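Local coordinates for type II secretion pathway related protein (Escherichia coli, PDB 3SOL) that is the pilotin GspS of the type II secretion system, a lipoprotein-family helper that probably binds the secretin and assists its delivery to the outer membrane, at residues 18-21 with 25-28; 38-43 with 51-56; 14-19 with 83-88. One frame throughout, in Å; residues are numbered along the deposited sequence.

Overall arrangement
The fold is all-alpha, with five helices from 5-23 to 86-93 and no strand. Helix 5-23 takes part first: its last turns meet the loop beyond it in interaction 1, which closes only a short excursion at the helix end. Interaction 2 joins helix 32-45 to the start of helix 53-69 across the link, on the opposite side of the chain's centre from interaction 1. Interaction 3 spans 63 residues and brings the break between helices 74-84 and 86-93 back onto helix 5-23, so interaction 2 is nested inside its loop. Interactions 1 and 3 share Arg18 and Tyr19 of helix 5-23 and touch through Leu20 and Leu85, whereas Val14 and Phe88 reach from interaction 3 to interaction 2.

Interaction 1 (18-21 with 25-28); sequences RYLK and NRSD
Leu20 and Arg26 meet through both backbone and side chain where helix 5-23 gives way to a loop. Arg26 N donates to Leu20 O at 3.1 Å, coming in above the carbonyl plane. Beside this bond, Leu20 CB lies 3.8 Å from Arg26 CG, so the aliphatic root of the arginine rests against the helix end. Lys21 adds a second contact: its CG sits 3.6 Å from Arg26 O, while its NZ bonds to the carbonyl of Pro30 farther along the loop. Arg26 is the centre of an inverse gamma turn, with Ser27 N bonded to Asn25 O. Bends at chi2 (-68°) and chi3 (-55°) carry its guanidinium away from the helix to Asp28. The grip is side-on: NE reaches Asp28 OD1 at 2.8 Å and NH2 reaches Asp28 OD2 at 2.7 Å, both oxygens using syn lone pairs and lying close to the guanidinium plane. A further bond from Arg26 NH1 to Asn82 ties the loop to helix 74-84. Between the segments, Cys24 forms a disulfide with Cys78, a second tie to that helix. With three nitrogens engaged, the guanidinium has little freedom to rotate, and the nearby carboxylate would be expected to balance its charge.

Interaction 2 (38-43 with 51-56); sequences VANRIA and LTQEDI
Two consecutive helices of the all-helical pilotin fold, 32-45 and 53-69, pack here across a short connection, with the N-terminal turn of the second lying against the first. Small alanines on helix 32-45 face larger aliphatic side chains across the seam. Ala43 CB is 4.0 Å from Leu51 CD1, just ahead of the second helix, and Ala39 CB is 4.3 Å from Ile56 CD1, one turn into it. The two alanines stand one helical turn apart, so the same face of the helix meets both partners. Met10 of helix 5-23 touches both Ala39 and Leu51, and Ile56 also rests on Val14, which makes this seam one wall of a core shared by three helices.

Toward the more exposed border, Asn40 and Gln53 cross at about a right angle, with their amide planes 39° apart. Asn40 CB packs 3.7 Å from Gln53 CG, an aliphatic contact at the base of the two polar groups. The Asn40 side chain is set with CG anti to its own N (chi1 -172°), which puts the amide over toward the Leu51 end of the contact, Asn40 OD1 lying 3.9 Å from Leu51 O. Gln53 runs extended beyond CG and also touches Leu36 and Asn37, so it lies along a second turn of the helix it faces.

The start of helix 53-69 is fixed from within. Thr52 occupies the N-cap, its side chain serving the first turn of its own helix. The backbone adds its own bond there, Ile56 N to Thr52 O at 3.1 Å. In the cap itself, Thr52 OG1 accepts from Asp55 N at 3.1 Å, with an N-H...O angle of 157°.

Interaction 3 (14-19 with 83-88); sequences VSATRY and RRLVPF
Leu85 pushes its CD1 methyl against the side of helix 5-23, where it fits between Ala16 and Thr17. The leucine marks the break between helices 74-84 and 86-93: it is the first residue to leave helical geometry after one and the N-cap of the next, so this junction between two helices of the five-helix pilotin fold packs straight onto the N-terminal helix. CD1 is 3.7 Å from Ala16 CB, an apolar contact that the small alanine allows at close range, and lies equally near Thr17 OG1. The same CD1 also meets Leu20, and the leucine touches Ile13, both on helix 5-23.

Phe88, in the first turn of helix 86-93, approaches Thr17 as well. Its side chain crosses that of Thr17 at about a right angle, and the hydroxyl stands at the ring edge, near the ring plane, not over a face. The trans placement of CG relative to N (chi1 -176°) extends the ring toward helix 5-23, where it also meets Ile13, and it reaches Ile42 of helix 32-45 besides. The contact thus joins the break and the first turn of helix 86-93 to helix 5-23 close to the centre of the chain.

The polar atom within this buried, largely apolar group is accounted for. Thr17 OG1, anti to its carbonyl carbon (chi1 -58°), bonds to the main-chain oxygen of Ile13 one turn back. Thr17 OG1 also lies at the aromatic edge, 3.5 Å from both Phe88 CD2 and Phe88 CE2.

Interaction 1 (18-21 with 25-28)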
ATOM      1  N   ARG A  18       2.350   3.338   2.438  1.00 19.74           N
ATOM      2  CA  ARG A  18       3.255   4.506   2.390  1.00 19.51           C
ATOM      3  C   ARG A  18       2.689   5.707   3.166  1.00 17.98           C
ATOM      4  O   ARG A  18       3.400   6.407   3.903  1.00 17.33           O
ATOM      5  CB  ARG A  18       3.540   4.891   0.961  1.00 21.09           C
ATOM      6  CG  ARG A  18       4.363   6.131   0.796  1.00 24.54           C
ATOM      7  CD  ARG A  18       4.511   6.396  -0.707  1.00 31.27           C
ATOM      8  NE  ARG A  18       5.301   7.581  -0.983  1.00 36.28           N
ATOM      9  CZ  ARG A  18       5.522   8.078  -2.200  1.00 41.70           C
ATOM     10  NH1 ARG A  18       4.994   7.506  -3.284  1.00 43.88           N
ATOM     11  NH2 ARG A  18       6.291   9.154  -2.334  1.00 45.38           N
ATOM     12  N   TYR A  19       1.402   5.939   3.012  1.00 16.96           N
ATOM     13  CA  TYR A  19       0.739   7.009   3.754  1.00 16.32           C
ATOM     14  C   TYR A  19       0.855   6.785   5.266  1.00 14.67           C
ATOM     15  O   TYR A  19       1.165   7.708   5.996  1.00 14.36           O
ATOM     16  CB  TYR A  19      -0.721   7.147   3.321  1.00 16.83           C
ATOM     17  CG  TYR A  19      -1.228   8.578   3.364  1.00 16.46           C
ATOM     18  CD1 TYR A  19      -1.265   9.339   2.216  1.00 19.10           C
ATOM     19  CD2 TYR A  19      -1.656   9.165   4.549  1.00 18.28           C
ATOM     20  CE1 TYR A  19      -1.720  10.645   2.223  1.00 19.34           C
ATOM     21  CE2 TYR A  19      -2.108  10.504   4.574  1.00 16.77           C
ATOM     22  CZ  TYR A  19      -2.135  11.219   3.397  1.00 18.97           C
ATOM     23  OH  TYR A  19      -2.575  12.516   3.329  1.00 18.42           O
ATOM     24  N   LEU A  20       0.645   5.551   5.725  1.00 14.63           N
ATOM     25  CA  LEU A  20       0.776   5.238   7.146  1.00 14.09           C
ATOM     26  C   LEU A  20       2.176   5.508   7.668  1.00 14.35           C
ATOM     27  O   LEU A  20       2.349   6.072   8.761  1.00 13.36           O
ATOM     28  CB  LEU A  20       0.391   3.776   7.413  1.00 14.43           C
ATOM     29  CG  LEU A  20      -1.098   3.474   7.399  1.00 15.11           C
ATOM     30  CD1 LEU A  20      -1.314   1.992   7.717  1.00 16.01           C
ATOM     31  CD2 LEU A  20      -1.850   4.392   8.414  1.00 14.10           C
ATOM     32  N   LYS A  21       3.177   5.113   6.889  1.00 14.44           N
ATOM     33  CA  LYS A  21       4.561   5.290   7.281  1.00 16.22           C
ATOM     34  C   LYS A  21       4.985   6.756   7.307  1.00 17.01           C
ATOM     35  O   LYS A  21       5.670   7.188   8.212  1.00 18.19           O
ATOM     36  CB  LYS A  21       5.473   4.515   6.333  1.00 17.06           C
ATOM     37  CG  LYS A  21       5.443   3.032   6.560  1.00 19.93           C
ATOM     38  CD  LYS A  21       6.074   2.269   5.383  1.00 25.03           C
ATOM     39  CE  LYS A  21       7.517   2.580   5.174  1.00 29.34           C
ATOM     40  NZ  LYS A  21       8.021   1.837   3.977  1.00 32.76           N
ATOM     41  N   ASN A  25       2.942   7.920  11.348  1.00 12.00           N
ATOM     42  CA  ASN A  25       3.879   7.462  12.346  1.00 12.52           C
ATOM     43  C   ASN A  25       4.043   5.951  12.491  1.00 13.06           C
ATOM     44  O   ASN A  25       4.482   5.490  13.531  1.00 14.48           O
ATOM     45  CB  ASN A  25       3.546   8.115  13.688  1.00 13.18           C
ATOM     46  CG  ASN A  25       3.840   9.591  13.691  1.00 13.11           C
ATOM     47  OD1 ASN A  25       4.930  10.003  13.290  1.00 12.68           O
ATOM     48  ND2 ASN A  25       2.875  10.396  14.109  1.00 13.26           N
ATOM     49  N   ARG A  26       3.780   5.189  11.422  1.00 13.17           N
ATOM     50  CA  ARG A  26       3.868   3.720  11.505  1.00 14.20           C
ATOM     51  C   ARG A  26       5.296   3.264  11.238  1.00 15.23           C
ATOM     52  O   ARG A  26       5.625   2.707  10.189  1.00 16.92           O
ATOM     53  CB  ARG A  26       2.867   3.025  10.590  1.00 14.19           C
ATOM     54  CG  ARG A  26       1.442   3.202  11.032  1.00 13.88           C
ATOM     55  CD  ARG A  26       1.109   2.487  12.361  1.00 14.55           C
ATOM     56  NE  ARG A  26       1.419   1.063  12.382  1.00 17.06           N
ATOM     57  CZ  ARG A  26       0.560   0.060  12.177  1.00 17.57           C
ATOM     58  NH1 ARG A  26      -0.718   0.285  11.887  1.00 16.44           N
ATOM     59  NH2 ARG A  26       0.987  -1.192  12.314  1.00 17.62           N
ATOM     60  N   SER A  27       6.114   3.499  12.258  1.00 15.63           N
ATOM     61  CA  SER A  27       7.513   3.132  12.289  1.00 17.51           C
ATOM     62  C   SER A  27       7.778   1.618  12.251  1.00 18.95           C
ATOM     63  O   SER A  27       8.911   1.196  12.013  1.00 20.23           O
ATOM     64  CB  SER A  27       8.077   3.664  13.586  1.00 18.83           C
ATOM     65  OG  SER A  27       7.288   3.228  14.690  1.00 16.92           O
ATOM     66  N   ASP A  28       6.751   0.830  12.552  1.00 18.30           N
ATOM     67  CA  ASP A  28       6.872  -0.615  12.642  1.00 21.01           C
ATOM     68  C   ASP A  28       6.775  -1.281  11.294  1.00 22.02           C
ATOM     69  O   ASP A  28       7.150  -2.452  11.151  1.00 23.51           O
ATOM     70  CB  ASP A  28       5.793  -1.193  13.572  1.00 21.19           C
ATOM     71  CG  ASP A  28       4.384  -0.749  13.198  1.00 21.57           C
ATOM     72  OD1 ASP A  28       4.152   0.465  12.919  1.00 20.86           O
ATOM     73  OD2 ASP A  28       3.489  -1.625  13.211  1.00 24.34           O
TER

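Interaction 2 (38-43 with 51-56)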
ATOM      1  N   VAL A  38       6.532  -8.151  -0.875  1.00 42.08           N
ATOM      2  CA  VAL A  38       5.383  -8.826  -0.294  1.00 43.06           C
ATOM      3  C   VAL A  38       4.159  -8.703  -1.208  1.00 43.99           C
ATOM      4  O   VAL A  38       3.420  -9.672  -1.392  1.00 46.38           O
ATOM      5  CB  VAL A  38       5.082  -8.285   1.113  1.00 40.98           C
ATOM      6  CG1 VAL A  38       3.757  -8.838   1.638  1.00 42.25           C
ATOM      7  CG2 VAL A  38       6.227  -8.632   2.064  1.00 41.73           C
ATOM      8  N   ALA A  39       3.963  -7.531  -1.804  1.00 43.26           N
ATOM      9  CA  ALA A  39       2.911  -7.345  -2.811  1.00 44.62           C
ATOM     10  C   ALA A  39       3.120  -8.256  -4.024  1.00 48.05           C
ATOM     11  O   ALA A  39       2.158  -8.798  -4.565  1.00 49.94           O
ATOM     12  CB  ALA A  39       2.840  -5.883  -3.251  1.00 42.87           C
ATOM     13  N   ASN A  40       4.375  -8.419  -4.445  1.00 49.78           N
ATOM     14  CA  ASN A  40       4.729  -9.311  -5.554  1.00 53.27           C
ATOM     15  C   ASN A  40       4.487 -10.772  -5.179  1.00 56.15           C
ATOM     16  O   ASN A  40       3.945 -11.546  -5.979  1.00 58.42           O
ATOM     17  CB  ASN A  40       6.194  -9.102  -5.970  1.00 53.86           C
ATOM     18  CG  ASN A  40       6.572  -9.858  -7.253  1.00 56.58           C
ATOM     19  OD1 ASN A  40       5.787  -9.960  -8.194  1.00 58.66           O
ATOM     20  ND2 ASN A  40       7.790 -10.380  -7.285  1.00 57.13           N
ATOM     21  N   ARG A  41       4.890 -11.145  -3.967  1.00 56.23           N
ATOM     22  CA  ARG A  41       4.589 -12.464  -3.427  1.00 59.06           C
ATOM     23  C   ARG A  41       3.073 -12.715  -3.445  1.00 59.84           C
ATOM     24  O   ARG A  41       2.601 -13.697  -4.030  1.00 62.32           O
ATOM     25  CB  ARG A  41       5.145 -12.594  -2.004  1.00 58.12           C
ATOM     26  CG  ARG A  41       4.911 -13.964  -1.371  1.00 62.55           C
ATOM     27  CD  ARG A  41       5.517 -14.090   0.033  1.00 64.42           C
ATOM     28  NE  ARG A  41       4.966 -13.136   1.003  1.00 64.02           N
ATOM     29  CZ  ARG A  41       3.752 -13.203   1.555  1.00 65.43           C
ATOM     30  NH1 ARG A  41       2.898 -14.174   1.230  1.00 68.32           N
ATOM     31  NH2 ARG A  41       3.379 -12.278   2.437  1.00 63.58           N
ATOM     32  N   ILE A  42       2.322 -11.815  -2.812  1.00 58.20           N
ATOM     33  CA  ILE A  42       0.854 -11.908  -2.743  1.00 59.09           C
ATOM     34  C   ILE A  42       0.217 -12.091  -4.127  1.00 61.78           C
ATOM     35  O   ILE A  42      -0.559 -13.024  -4.325  1.00 64.38           O
ATOM     36  CB  ILE A  42       0.237 -10.674  -2.050  1.00 56.26           C
ATOM     37  CG1 ILE A  42       0.510 -10.706  -0.540  1.00 54.68           C
ATOM     38  CG2 ILE A  42      -1.268 -10.618  -2.285  1.00 57.44           C
ATOM     39  CD1 ILE A  42       0.100  -9.451   0.163  1.00 52.12           C
ATOM     40  N   ALA A  43       0.557 -11.207  -5.070  1.00 61.56           N
ATOM     41  CA  ALA A  43       0.074 -11.293  -6.466  1.00 64.25           C
ATOM     42  C   ALA A  43       0.329 -12.662  -7.097  1.00 67.74           C
ATOM     43  O   ALA A  43      -0.567 -13.234  -7.721  1.00 70.45           O
ATOM     44  CB  ALA A  43       0.720 -10.204  -7.330  1.00 63.40           C
ATOM     45  N   LEU A  51       1.455  -8.574 -13.041  1.00 68.68           N
ATOM     46  CA  LEU A  51       1.853  -7.492 -12.140  1.00 63.98           C
ATOM     47  C   LEU A  51       3.337  -7.528 -11.805  1.00 61.84           C
ATOM     48  O   LEU A  51       3.840  -8.539 -11.316  1.00 62.50           O
ATOM     49  CB  LEU A  51       1.070  -7.562 -10.824  1.00 61.67           C
ATOM     50  CG  LEU A  51      -0.405  -7.175 -10.834  1.00 61.99           C
ATOM     51  CD1 LEU A  51      -0.911  -7.152  -9.397  1.00 58.16           C
ATOM     52  CD2 LEU A  51      -0.600  -5.817 -11.489  1.00 62.35           C
ATOM     53  N   THR A  52       4.024  -6.418 -12.057  1.00 59.08           N
ATOM     54  CA  THR A  52       5.421  -6.258 -11.678  1.00 56.81           C
ATOM     55  C   THR A  52       5.511  -5.291 -10.502  1.00 52.82           C
ATOM     56  O   THR A  52       4.579  -4.515 -10.259  1.00 50.23           O
ATOM     57  CB  THR A  52       6.250  -5.710 -12.851  1.00 58.92           C
ATOM     58  OG1 THR A  52       5.735  -4.438 -13.253  1.00 57.37           O
ATOM     59  CG2 THR A  52       6.197  -6.658 -14.035  1.00 61.44           C
ATOM     60  N   GLN A  53       6.624  -5.335  -9.769  1.00 50.82           N
ATOM     61  CA  GLN A  53       6.853  -4.359  -8.706  1.00 47.69           C
ATOM     62  C   GLN A  53       6.979  -2.934  -9.256  1.00 46.53           C
ATOM     63  O   GLN A  53       6.547  -2.004  -8.602  1.00 44.22           O
ATOM     64  CB  GLN A  53       8.077  -4.719  -7.849  1.00 47.38           C
ATOM     65  CG  GLN A  53       7.891  -5.998  -7.037  1.00 47.78           C
ATOM     66  CD  GLN A  53       9.130  -6.379  -6.259  1.00 48.22           C
ATOM     67  OE1 GLN A  53       9.658  -5.572  -5.506  1.00 47.08           O
ATOM     68  NE2 GLN A  53       9.603  -7.608  -6.441  1.00 50.95           N
ATOM     69  N   GLU A  54       7.558  -2.749 -10.441  1.00 47.84           N
ATOM     70  CA  GLU A  54       7.604  -1.395 -11.019  1.00 47.50           C
ATOM     71  C   GLU A  54       6.210  -0.856 -11.376  1.00 46.29           C
ATOM     72  O   GLU A  54       5.947   0.317 -11.158  1.00 44.82           O
ATOM     73  CB  GLU A  54       8.530  -1.316 -12.231  1.00 50.23           C
ATOM     74  CG  GLU A  54       8.038  -2.036 -13.441  1.00 54.06           C
ATOM     75  CD  GLU A  54       9.116  -2.173 -14.506  1.00 58.45           C
ATOM     76  OE1 GLU A  54       9.682  -1.126 -14.906  1.00 59.86           O
ATOM     77  OE2 GLU A  54       9.397  -3.326 -14.931  1.00 59.81           O
ATOM     78  N   ASP A  55       5.337  -1.706 -11.925  1.00 47.03           N
ATOM     79  CA  ASP A  55       3.945  -1.317 -12.219  1.00 46.68           C
ATOM     80  C   ASP A  55       3.243  -0.886 -10.933  1.00 42.94           C
ATOM     81  O   ASP A  55       2.619   0.186 -10.874  1.00 41.35           O
ATOM     82  CB  ASP A  55       3.149  -2.476 -12.860  1.00 48.83           C
ATOM     83  CG  ASP A  55       3.465  -2.684 -14.345  1.00 54.23           C
ATOM     84  OD1 ASP A  55       4.388  -2.022 -14.880  1.00 56.95           O
ATOM     85  OD2 ASP A  55       2.786  -3.531 -14.977  1.00 54.60           O
ATOM     86  N   ILE A  56       3.351  -1.727  -9.904  1.00 41.05           N
ATOM     87  CA  ILE A  56       2.718  -1.450  -8.596  1.00 38.48           C
ATOM     88  C   ILE A  56       3.272  -0.162  -7.994  1.00 36.57           C
ATOM     89  O   ILE A  56       2.508   0.666  -7.477  1.00 34.86           O
ATOM     90  CB  ILE A  56       2.913  -2.632  -7.589  1.00 37.49           C
ATOM     91  CG1 ILE A  56       2.173  -3.892  -8.074  1.00 40.35           C
ATOM     92  CG2 ILE A  56       2.440  -2.237  -6.175  1.00 34.61           C
ATOM     93  CD1 ILE A  56       2.716  -5.205  -7.505  1.00 40.36           C
TER

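Interaction 3 (14-19 with 83-88)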
ATOM      1  N   VAL A  14      -0.417  -0.624  -1.338  1.00 27.76           N
ATOM      2  CA  VAL A  14       0.956  -0.112  -1.196  1.00 26.09           C
ATOM      3  C   VAL A  14       0.990   1.407  -0.908  1.00 24.69           C
ATOM      4  O   VAL A  14       1.754   1.854  -0.054  1.00 22.07           O
ATOM      5  CB  VAL A  14       1.811  -0.507  -2.420  1.00 28.16           C
ATOM      6  CG1 VAL A  14       3.135   0.261  -2.461  1.00 26.76           C
ATOM      7  CG2 VAL A  14       2.065  -2.026  -2.406  1.00 28.73           C
ATOM      8  N   SER A  15       0.151   2.197  -1.588  1.00 25.01           N
ATOM      9  CA  SER A  15       0.125   3.661  -1.358  1.00 24.93           C
ATOM     10  C   SER A  15      -0.407   4.010   0.026  1.00 22.71           C
ATOM     11  O   SER A  15       0.081   4.930   0.667  1.00 21.33           O
ATOM     12  CB  SER A  15      -0.716   4.387  -2.406  1.00 26.17           C
ATOM     13  OG  SER A  15      -2.029   3.874  -2.368  1.00 32.53           O
ATOM     14  N   ALA A  16      -1.421   3.277   0.477  1.00 22.39           N
ATOM     15  CA  ALA A  16      -1.976   3.462   1.819  1.00 21.37           C
ATOM     16  C   ALA A  16      -0.933   3.131   2.893  1.00 19.92           C
ATOM     17  O   ALA A  16      -0.845   3.798   3.927  1.00 18.28           O
ATOM     18  CB  ALA A  16      -3.242   2.583   1.989  1.00 22.66           C
ATOM     19  N   THR A  17      -0.122   2.106   2.630  1.00 20.70           N
ATOM     20  CA  THR A  17       0.925   1.698   3.550  1.00 20.50           C
ATOM     21  C   THR A  17       2.011   2.775   3.599  1.00 19.36           C
ATOM     22  O   THR A  17       2.519   3.123   4.673  1.00 18.47           O
ATOM     23  CB  THR A  17       1.498   0.306   3.137  1.00 22.15           C
ATOM     24  OG1 THR A  17       0.410  -0.651   3.111  1.00 24.56           O
ATOM     25  CG2 THR A  17       2.515  -0.145   4.118  1.00 22.81           C
ATOM     26  N   ARG A  18       2.350   3.338   2.438  1.00 19.74           N
ATOM     27  CA  ARG A  18       3.255   4.506   2.390  1.00 19.51           C
ATOM     28  C   ARG A  18       2.689   5.707   3.166  1.00 17.98           C
ATOM     29  O   ARG A  18       3.400   6.407   3.903  1.00 17.33           O
ATOM     30  CB  ARG A  18       3.540   4.891   0.961  1.00 21.09           C
ATOM     31  CG  ARG A  18       4.363   6.131   0.796  1.00 24.54           C
ATOM     32  CD  ARG A  18       4.511   6.396  -0.707  1.00 31.27           C
ATOM     33  NE  ARG A  18       5.301   7.581  -0.983  1.00 36.28           N
ATOM     34  CZ  ARG A  18       5.522   8.078  -2.200  1.00 41.70           C
ATOM     35  NH1 ARG A  18       4.994   7.506  -3.284  1.00 43.88           N
ATOM     36  NH2 ARG A  18       6.291   9.154  -2.334  1.00 45.38           N
ATOM     37  N   TYR A  19       1.402   5.939   3.012  1.00 16.96           N
ATOM     38  CA  TYR A  19       0.739   7.009   3.754  1.00 16.32           C
ATOM     39  C   TYR A  19       0.855   6.785   5.266  1.00 14.67           C
ATOM     40  O   TYR A  19       1.165   7.708   5.996  1.00 14.36           O
ATOM     41  CB  TYR A  19      -0.721   7.147   3.321  1.00 16.83           C
ATOM     42  CG  TYR A  19      -1.228   8.578   3.364  1.00 16.46           C
ATOM     43  CD1 TYR A  19      -1.265   9.339   2.216  1.00 19.10           C
ATOM     44  CD2 TYR A  19      -1.656   9.165   4.549  1.00 18.28           C
ATOM     45  CE1 TYR A  19      -1.720  10.645   2.223  1.00 19.34           C
ATOM     46  CE2 TYR A  19      -2.108  10.504   4.574  1.00 16.77           C
ATOM     47  CZ  TYR A  19      -2.135  11.219   3.397  1.00 18.97           C
ATOM     48  OH  TYR A  19      -2.575  12.516   3.329  1.00 18.42           O
ATOM     49  N   ARG A  83      -7.082   0.861  10.381  1.00 20.51           N
ATOM     50  CA  ARG A  83      -8.106  -0.172  10.491  1.00 23.53           C
ATOM     51  C   ARG A  83      -8.114  -1.118   9.291  1.00 24.97           C
ATOM     52  O   ARG A  83      -8.136  -2.354   9.441  1.00 26.10           O
ATOM     53  CB  ARG A  83      -9.483   0.486  10.663  1.00 24.75           C
ATOM     54  CG  ARG A  83     -10.611  -0.498  10.826  1.00 30.88           C
ATOM     55  CD  ARG A  83     -11.954   0.209  10.918  1.00 35.61           C
ATOM     56  NE  ARG A  83     -13.052  -0.754  11.050  1.00 42.55           N
ATOM     57  CZ  ARG A  83     -13.844  -0.884  12.117  1.00 46.61           C
ATOM     58  NH1 ARG A  83     -13.698  -0.104  13.188  1.00 48.29           N
ATOM     59  NH2 ARG A  83     -14.812  -1.794  12.105  1.00 50.12           N
ATOM     60  N   ARG A  84      -8.112  -0.546   8.094  1.00 24.92           N
ATOM     61  CA  ARG A  84      -8.312  -1.323   6.871  1.00 28.46           C
ATOM     62  C   ARG A  84      -7.114  -2.189   6.472  1.00 28.46           C
ATOM     63  O   ARG A  84      -7.308  -3.258   5.889  1.00 28.55           O
ATOM     64  CB  ARG A  84      -8.669  -0.384   5.724  1.00 29.44           C
ATOM     65  CG  ARG A  84     -10.003   0.313   5.948  1.00 34.74           C
ATOM     66  CD  ARG A  84     -11.066  -0.113   4.959  1.00 44.07           C
ATOM     67  NE  ARG A  84     -12.369   0.510   5.240  1.00 49.46           N
ATOM     68  CZ  ARG A  84     -12.617   1.825   5.174  1.00 52.08           C
ATOM     69  NH1 ARG A  84     -11.663   2.691   4.827  1.00 50.74           N
ATOM     70  NH2 ARG A  84     -13.839   2.285   5.458  1.00 54.28           N
ATOM     71  N   LEU A  85      -5.896  -1.757   6.804  1.00 26.96           N
ATOM     72  CA  LEU A  85      -4.685  -2.467   6.367  1.00 28.44           C
ATOM     73  C   LEU A  85      -4.258  -3.620   7.303  1.00 30.14           C
ATOM     74  O   LEU A  85      -3.215  -4.247   7.089  1.00 31.23           O
ATOM     75  CB  LEU A  85      -3.536  -1.479   6.167  1.00 26.86           C
ATOM     76  CG  LEU A  85      -3.655  -0.570   4.941  1.00 27.34           C
ATOM     77  CD1 LEU A  85      -2.565   0.493   4.939  1.00 27.92           C
ATOM     78  CD2 LEU A  85      -3.537  -1.399   3.687  1.00 30.66           C
ATOM     79  N   VAL A  86      -5.068  -3.923   8.308  1.00 31.08           N
ATOM     80  CA  VAL A  86      -4.698  -4.923   9.299  1.00 32.90           C
ATOM     81  C   VAL A  86      -4.267  -6.233   8.629  1.00 35.38           C
ATOM     82  O   VAL A  86      -3.198  -6.757   8.944  1.00 36.14           O
ATOM     83  CB  VAL A  86      -5.829  -5.135  10.365  1.00 33.83           C
ATOM     84  CG1 VAL A  86      -5.564  -6.370  11.208  1.00 36.34           C
ATOM     85  CG2 VAL A  86      -5.949  -3.903  11.263  1.00 32.29           C
ATOM     86  N   PRO A  87      -5.072  -6.754   7.683  1.00 38.04           N
ATOM     87  CA  PRO A  87      -4.649  -7.971   6.978  1.00 40.54           C
ATOM     88  C   PRO A  87      -3.307  -7.873   6.224  1.00 40.37           C
ATOM     89  O   PRO A  87      -2.453  -8.753   6.374  1.00 41.11           O
ATOM     90  CB  PRO A  87      -5.805  -8.223   5.998  1.00 42.62           C
ATOM     91  CG  PRO A  87      -6.981  -7.593   6.651  1.00 42.12           C
ATOM     92  CD  PRO A  87      -6.446  -6.364   7.312  1.00 38.34           C
ATOM     93  N   PHE A  88      -3.128  -6.832   5.413  1.00 39.58           N
ATOM     94  CA  PHE A  88      -1.880  -6.651   4.655  1.00 39.57           C
ATOM     95  C   PHE A  88      -0.680  -6.481   5.583  1.00 38.95           C
ATOM     96  O   PHE A  88       0.377  -7.063   5.352  1.00 39.50           O
ATOM     97  CB  PHE A  88      -1.979  -5.454   3.709  1.00 38.51           C
ATOM     98  CG  PHE A  88      -0.765  -5.264   2.821  1.00 38.87           C
ATOM     99  CD1 PHE A  88      -0.389  -6.246   1.906  1.00 40.72           C
ATOM    100  CD2 PHE A  88      -0.023  -4.088   2.874  1.00 37.09           C
ATOM    101  CE1 PHE A  88       0.729  -6.075   1.074  1.00 40.80           C
ATOM    102  CE2 PHE A  88       1.091  -3.903   2.043  1.00 37.81           C
ATOM    103  CZ  PHE A  88       1.465  -4.908   1.140  1.00 40.08           C
TER